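Local structure of cytochrome c, mono-and diheme variant (Methylophaga aminisulfidivorans MP, 7C90) at residues F49-L63 and Y136-M148. The protein probably carries electrons through its covalently attached heme c, as a cytochrome cL of the bacterial methanol oxidation system. Numbering follows the deposited sequence.
Sequences FGKKGEKTEAVEHFL and YNNLTKDEILHIM
Thr-56 and Asp-142 join the first turns of helices 57-63 and 141-148, whose axes pass 9.2 Å apart at 85°. Thr-56 OG1 donates to Asp-142 OD1 at 2.7 Å, arriving from above the carboxylate plane, 48° out of it. With chi1 at 69°, OG1 sits between the backbone N and the carbonyl carbon, from where it also accepts from Val-59 N, making Thr-56 the N-cap of helix 57-63. Asp-142 OD1 has a second partner in the hydroxyl of Tyr-70.

Val-59 lays CG2 against the start of helix 141-148, 3.3 Å from Asp-142 N, and the same methyl touches Leu-145 CD1 at 3.7 Å. The other leucine methyl, Leu-145 CD2, makes a CH-pi contact over one face of the Phe-62 ring, 4.0 Å from its centroid; Phe-121 also meets this ring. Helix 57-63 thus crosses a helix that touches heme c through Ile-147; Leu-139, just before it, touches the heme too.

Along the preceding loop, Lys-51 N donates to Tyr-136 O at 2.9 Å. The lysine chain leaves with CG anti to its N, passes Thr-140 CG2, and brings NZ to Glu-143 OE1 in a weak, 3.5 Å salt bridge. Water 3 reinforces it, accepting from NZ and donating to OE1. Glu-143 OE1 also accepts from Thr-140 N, while Thr-140 OG1 accepts from Glu-143 N: a capping box.

Apart from the loop bond to Tyr-136 O, the direct polar bonds gather at two capped helix N-termini, with apolar packing deeper between the helices. The carboxylates of Asp-142 and Glu-143 lie in the first turn of helix 141-148, where its dipole would probably stabilise their negative charge.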
loop_
_atom_site.group_PDB
_atom_site.type_symbol
_atom_site.label_atom_id
_atom_site.label_comp_id
_atom_site.label_asym_id
_atom_site.label_seq_id
_atom_site.Cartn_x
_atom_site.Cartn_y
_atom_site.Cartn_z
ATOM N N PHE A 49 16.145 10.142 -20.506
ATOM C CA PHE A 49 16.368 10.069 -19.042
ATOM C C PHE A 49 16.509 8.610 -18.629
ATOM O O PHE A 49 15.926 7.718 -19.293
ATOM C CB PHE A 49 15.228 10.714 -18.247
ATOM C CG PHE A 49 15.546 12.099 -17.747
ATOM C CD1 PHE A 49 15.284 13.208 -18.534
ATOM C CD2 PHE A 49 16.135 12.287 -16.505
ATOM C CE1 PHE A 49 15.593 14.482 -18.079
ATOM C CE2 PHE A 49 16.448 13.559 -16.053
ATOM C CZ PHE A 49 16.180 14.654 -16.844
ATOM N N GLY A 50 17.272 8.386 -17.567
ATOM C CA GLY A 50 17.255 7.121 -16.826
ATOM C C GLY A 50 18.384 6.201 -17.231
ATOM O O GLY A 50 19.280 6.645 -17.957
ATOM N N LYS A 51 18.304 4.951 -16.769
ATOM C CA LYS A 51 19.303 3.871 -16.956
ATOM C C LYS A 51 19.439 3.549 -18.456
ATOM O O LYS A 51 18.446 3.140 -19.097
ATOM C CB LYS A 51 18.888 2.658 -16.114
ATOM C CG LYS A 51 19.973 1.610 -15.939
ATOM C CD LYS A 51 19.556 0.367 -15.182
ATOM C CE LYS A 51 20.601 -0.724 -15.301
ATOM N NZ LYS A 51 20.024 -2.092 -15.251
ATOM N N LYS A 52 20.643 3.737 -18.994
ATOM C CA LYS A 52 21.004 3.388 -20.391
ATOM C C LYS A 52 21.404 1.906 -20.429
ATOM O O LYS A 52 22.168 1.481 -19.549
ATOM C CB LYS A 52 22.114 4.322 -20.883
ATOM C CG LYS A 52 21.866 5.802 -20.611
ATOM C CD LYS A 52 22.353 6.739 -21.710
ATOM C CE LYS A 52 21.659 8.085 -21.704
ATOM N NZ LYS A 52 20.249 7.986 -22.152
ATOM N N GLY A 53 20.834 1.144 -21.367
ATOM C CA GLY A 53 21.331 -0.182 -21.781
ATOM C C GLY A 53 21.868 -0.113 -23.200
ATOM O O GLY A 53 21.955 1.016 -23.732
ATOM N N GLU A 54 22.246 -1.259 -23.783
ATOM C CA GLU A 54 22.394 -1.421 -25.257
ATOM C C GLU A 54 21.141 -0.831 -25.921
ATOM O O GLU A 54 20.045 -0.948 -25.320
ATOM C CB GLU A 54 22.602 -2.888 -25.662
ATOM C CG GLU A 54 21.891 -3.921 -24.786
ATOM C CD GLU A 54 22.800 -4.691 -23.836
ATOM O OE1 GLU A 54 22.936 -5.919 -24.029
ATOM O OE2 GLU A 54 23.370 -4.070 -22.904
ATOM N N LYS A 55 21.297 -0.189 -27.085
ATOM C CA LYS A 55 20.175 0.412 -27.859
ATOM C C LYS A 55 19.607 -0.640 -28.820
ATOM O O LYS A 55 19.933 -0.579 -30.004
ATOM C CB LYS A 55 20.651 1.666 -28.603
ATOM C CG LYS A 55 19.578 2.408 -29.396
ATOM C CD LYS A 55 18.263 2.602 -28.652
ATOM C CE LYS A 55 17.803 4.045 -28.631
ATOM N NZ LYS A 55 17.342 4.487 -29.966
ATOM N N THR A 56 18.752 -1.535 -28.321
ATOM C CA THR A 56 18.302 -2.775 -28.997
ATOM C C THR A 56 17.315 -2.447 -30.125
ATOM O O THR A 56 16.820 -1.310 -30.189
ATOM C CB THR A 56 17.649 -3.725 -27.991
ATOM O OG1 THR A 56 16.420 -3.114 -27.599
ATOM C CG2 THR A 56 18.511 -3.981 -26.777
ATOM N N GLU A 57 17.017 -3.441 -30.963
ATOM C CA GLU A 57 16.068 -3.333 -32.095
ATOM C C GLU A 57 14.641 -3.137 -31.545
ATOM O O GLU A 57 13.908 -2.324 -32.104
ATOM C CB GLU A 57 16.179 -4.582 -32.970
ATOM C CG GLU A 57 15.136 -4.636 -34.072
ATOM C CD GLU A 57 15.023 -5.956 -34.814
ATOM O OE1 GLU A 57 15.644 -6.945 -34.379
ATOM O OE2 GLU A 57 14.277 -5.990 -35.809
ATOM N N ALA A 58 14.246 -3.873 -30.500
ATOM C CA ALA A 58 12.926 -3.727 -29.845
ATOM C C ALA A 58 12.753 -2.289 -29.339
ATOM O O ALA A 58 11.681 -1.689 -29.573
ATOM C CB ALA A 58 12.762 -4.733 -28.743
ATOM N N VAL A 59 13.772 -1.714 -28.710
ATOM C CA VAL A 59 13.644 -0.336 -28.158
ATOM C C VAL A 59 13.533 0.644 -29.332
ATOM O O VAL A 59 12.624 1.508 -29.316
ATOM C CB VAL A 59 14.789 -0.009 -27.187
ATOM C CG1 VAL A 59 14.900 1.482 -26.917
ATOM C CG2 VAL A 59 14.651 -0.797 -25.885
ATOM N N GLU A 60 14.392 0.536 -30.339
ATOM C CA GLU A 60 14.343 1.498 -31.481
ATOM C C GLU A 60 12.969 1.361 -32.161
ATOM O O GLU A 60 12.307 2.401 -32.432
ATOM C CB GLU A 60 15.537 1.295 -32.420
ATOM C CG GLU A 60 15.524 2.217 -33.635
ATOM C CD GLU A 60 16.577 1.904 -34.694
ATOM O OE1 GLU A 60 17.720 1.576 -34.316
ATOM O OE2 GLU A 60 16.245 1.974 -35.905
ATOM N N HIS A 61 12.508 0.133 -32.371
ATOM C CA HIS A 61 11.184 -0.149 -32.991
ATOM C C HIS A 61 10.076 0.512 -32.148
ATOM O O HIS A 61 9.161 1.160 -32.721
ATOM C CB HIS A 61 10.941 -1.649 -33.141
ATOM C CG HIS A 61 9.700 -1.952 -33.914
ATOM N ND1 HIS A 61 9.579 -1.641 -35.254
ATOM C CD2 HIS A 61 8.518 -2.493 -33.545
ATOM C CE1 HIS A 61 8.395 -2.008 -35.684
ATOM N NE2 HIS A 61 7.725 -2.539 -34.659
ATOM N N PHE A 62 10.175 0.380 -30.825
ATOM C CA PHE A 62 9.124 0.848 -29.898
ATOM C C PHE A 62 9.073 2.370 -29.950
ATOM O O PHE A 62 7.947 2.905 -30.046
ATOM C CB PHE A 62 9.311 0.326 -28.472
ATOM C CG PHE A 62 8.247 0.846 -27.537
ATOM C CD1 PHE A 62 6.981 0.289 -27.544
ATOM C CD2 PHE A 62 8.476 1.952 -26.742
ATOM C CE1 PHE A 62 5.985 0.771 -26.711
ATOM C CE2 PHE A 62 7.467 2.457 -25.926
ATOM C CZ PHE A 62 6.227 1.860 -25.910
ATOM N N LEU A 63 10.229 3.036 -29.901
ATOM C CA LEU A 63 10.285 4.521 -29.861
ATOM C C LEU A 63 9.649 5.085 -31.138
ATOM O O LEU A 63 9.110 6.206 -31.057
ATOM C CB LEU A 63 11.723 5.022 -29.686
ATOM C CG LEU A 63 12.398 4.630 -28.372
ATOM C CD1 LEU A 63 13.749 5.305 -28.234
ATOM C CD2 LEU A 63 11.500 4.952 -27.198
ATOM N N TYR A 136 12.205 4.729 -14.619
ATOM C CA TYR A 136 13.246 5.148 -15.588
ATOM C C TYR A 136 14.661 5.009 -15.016
ATOM O O TYR A 136 15.546 4.745 -15.776
ATOM C CB TYR A 136 12.936 6.515 -16.201
ATOM C CG TYR A 136 13.012 7.708 -15.287
ATOM C CD1 TYR A 136 14.206 8.357 -15.075
ATOM C CD2 TYR A 136 11.896 8.203 -14.650
ATOM C CE1 TYR A 136 14.297 9.455 -14.246
ATOM C CE2 TYR A 136 11.960 9.303 -13.821
ATOM C CZ TYR A 136 13.172 9.931 -13.621
ATOM O OH TYR A 136 13.274 11.014 -12.813
ATOM N N ASN A 137 14.847 5.146 -13.709
ATOM C CA ASN A 137 16.213 5.061 -13.118
ATOM C C ASN A 137 16.535 3.634 -12.676
ATOM O O ASN A 137 17.719 3.361 -12.442
ATOM C CB ASN A 137 16.409 6.098 -12.011
ATOM C CG ASN A 137 16.859 7.413 -12.594
ATOM O OD1 ASN A 137 17.487 7.430 -13.643
ATOM N ND2 ASN A 137 16.515 8.513 -11.953
ATOM N N ASN A 138 15.540 2.761 -12.568
ATOM C CA ASN A 138 15.667 1.399 -11.999
ATOM C C ASN A 138 15.891 0.367 -13.113
ATOM O O ASN A 138 16.516 -0.667 -12.815
ATOM C CB ASN A 138 14.422 1.009 -11.208
ATOM C CG ASN A 138 14.200 1.855 -9.980
ATOM O OD1 ASN A 138 15.125 2.521 -9.513
ATOM N ND2 ASN A 138 12.988 1.807 -9.452
ATOM N N LEU A 139 15.325 0.605 -14.304
ATOM C CA LEU A 139 15.229 -0.359 -15.427
ATOM C C LEU A 139 15.592 0.342 -16.732
ATOM O O LEU A 139 15.196 1.493 -16.885
ATOM C CB LEU A 139 13.795 -0.868 -15.531
ATOM C CG LEU A 139 13.230 -1.572 -14.305
ATOM C CD1 LEU A 139 11.798 -1.951 -14.546
ATOM C CD2 LEU A 139 14.050 -2.792 -13.941
ATOM N N THR A 140 16.318 -0.332 -17.629
ATOM C CA THR A 140 16.508 0.125 -19.028
ATOM C C THR A 140 15.171 0.022 -19.774
ATOM O O THR A 140 14.240 -0.755 -19.340
ATOM C CB THR A 140 17.594 -0.653 -19.790
ATOM O OG1 THR A 140 17.073 -1.960 -20.062
ATOM C CG2 THR A 140 18.908 -0.740 -19.039
ATOM N N LYS A 141 15.070 0.753 -20.875
ATOM C CA LYS A 141 13.893 0.700 -21.774
ATOM C C LYS A 141 13.722 -0.730 -22.294
ATOM O O LYS A 141 12.591 -1.211 -22.292
ATOM C CB LYS A 141 14.050 1.727 -22.885
ATOM C CG LYS A 141 13.845 3.160 -22.413
ATOM C CD LYS A 141 13.662 4.124 -23.561
ATOM C CE LYS A 141 14.982 4.629 -24.095
ATOM N NZ LYS A 141 15.651 5.506 -23.098
ATOM N N ASP A 142 14.814 -1.426 -22.607
ATOM C CA ASP A 142 14.745 -2.823 -23.100
ATOM C C ASP A 142 14.173 -3.717 -22.003
ATOM O O ASP A 142 13.384 -4.611 -22.330
ATOM C CB ASP A 142 16.114 -3.340 -23.544
ATOM C CG ASP A 142 15.992 -4.609 -24.370
ATOM O OD1 ASP A 142 15.415 -4.513 -25.474
ATOM O OD2 ASP A 142 16.423 -5.689 -23.878
ATOM N N GLU A 143 14.560 -3.484 -20.743
ATOM C CA GLU A 143 14.065 -4.283 -19.601
ATOM C C GLU A 143 12.572 -4.027 -19.399
ATOM O O GLU A 143 11.826 -4.970 -19.160
ATOM C CB GLU A 143 14.869 -3.977 -18.346
ATOM C CG GLU A 143 16.271 -4.540 -18.383
ATOM C CD GLU A 143 17.123 -4.100 -17.197
ATOM O OE1 GLU A 143 17.008 -2.907 -16.737
ATOM O OE2 GLU A 143 17.891 -4.952 -16.716
ATOM N N ILE A 144 12.131 -2.790 -19.546
ATOM C CA ILE A 144 10.682 -2.453 -19.436
ATOM C C ILE A 144 9.906 -3.215 -20.515
ATOM O O ILE A 144 8.865 -3.809 -20.189
ATOM C CB ILE A 144 10.484 -0.930 -19.482
ATOM C CG1 ILE A 144 11.027 -0.283 -18.202
ATOM C CG2 ILE A 144 9.020 -0.557 -19.713
ATOM C CD1 ILE A 144 11.151 1.232 -18.289
ATOM N N LEU A 145 10.398 -3.257 -21.748
ATOM C CA LEU A 145 9.678 -3.967 -22.842
ATOM C C LEU A 145 9.637 -5.479 -22.554
ATOM O O LEU A 145 8.645 -6.113 -22.866
ATOM C CB LEU A 145 10.356 -3.678 -24.182
ATOM C CG LEU A 145 10.337 -2.221 -24.615
ATOM C CD1 LEU A 145 11.157 -2.023 -25.880
ATOM C CD2 LEU A 145 8.909 -1.776 -24.834
ATOM N N HIS A 146 10.686 -6.050 -21.979
ATOM C CA HIS A 146 10.694 -7.469 -21.528
ATOM C C HIS A 146 9.574 -7.696 -20.515
ATOM O O HIS A 146 8.764 -8.652 -20.662
ATOM C CB HIS A 146 12.064 -7.824 -20.955
ATOM C CG HIS A 146 13.060 -8.161 -22.007
ATOM N ND1 HIS A 146 13.906 -7.251 -22.546
ATOM C CD2 HIS A 146 13.331 -9.329 -22.614
ATOM C CE1 HIS A 146 14.705 -7.844 -23.411
ATOM N NE2 HIS A 146 14.358 -9.123 -23.487
ATOM N N ILE A 147 9.511 -6.830 -19.508
ATOM C CA ILE A 147 8.486 -6.949 -18.430
ATOM C C ILE A 147 7.120 -6.826 -19.075
ATOM O O ILE A 147 6.200 -7.539 -18.671
ATOM C CB ILE A 147 8.719 -5.896 -17.324
ATOM C CG1 ILE A 147 10.016 -6.183 -16.557
ATOM C CG2 ILE A 147 7.508 -5.819 -16.404
ATOM C CD1 ILE A 147 10.372 -5.132 -15.516
ATOM N N MET A 148 6.968 -5.869 -19.986
ATOM C CA MET A 148 5.671 -5.654 -20.675
ATOM C C MET A 148 5.268 -6.913 -21.457
ATOM O O MET A 148 4.096 -7.337 -21.314
ATOM C CB MET A 148 5.725 -4.453 -21.601
ATOM C CG MET A 148 5.662 -3.152 -20.815
ATOM S SD MET A 148 6.175 -1.746 -21.834
ATOM C CE MET A 148 5.054 -1.824 -23.218
HETATM O O HOH W 1 15.943 5.242 -20.112
HETATM O O HOH W 2 17.264 2.591 -21.690
HETATM O O HOH W 3 18.064 -3.244 -14.018
HETATM O O HOH W 4 17.484 -0.207 -23.214
#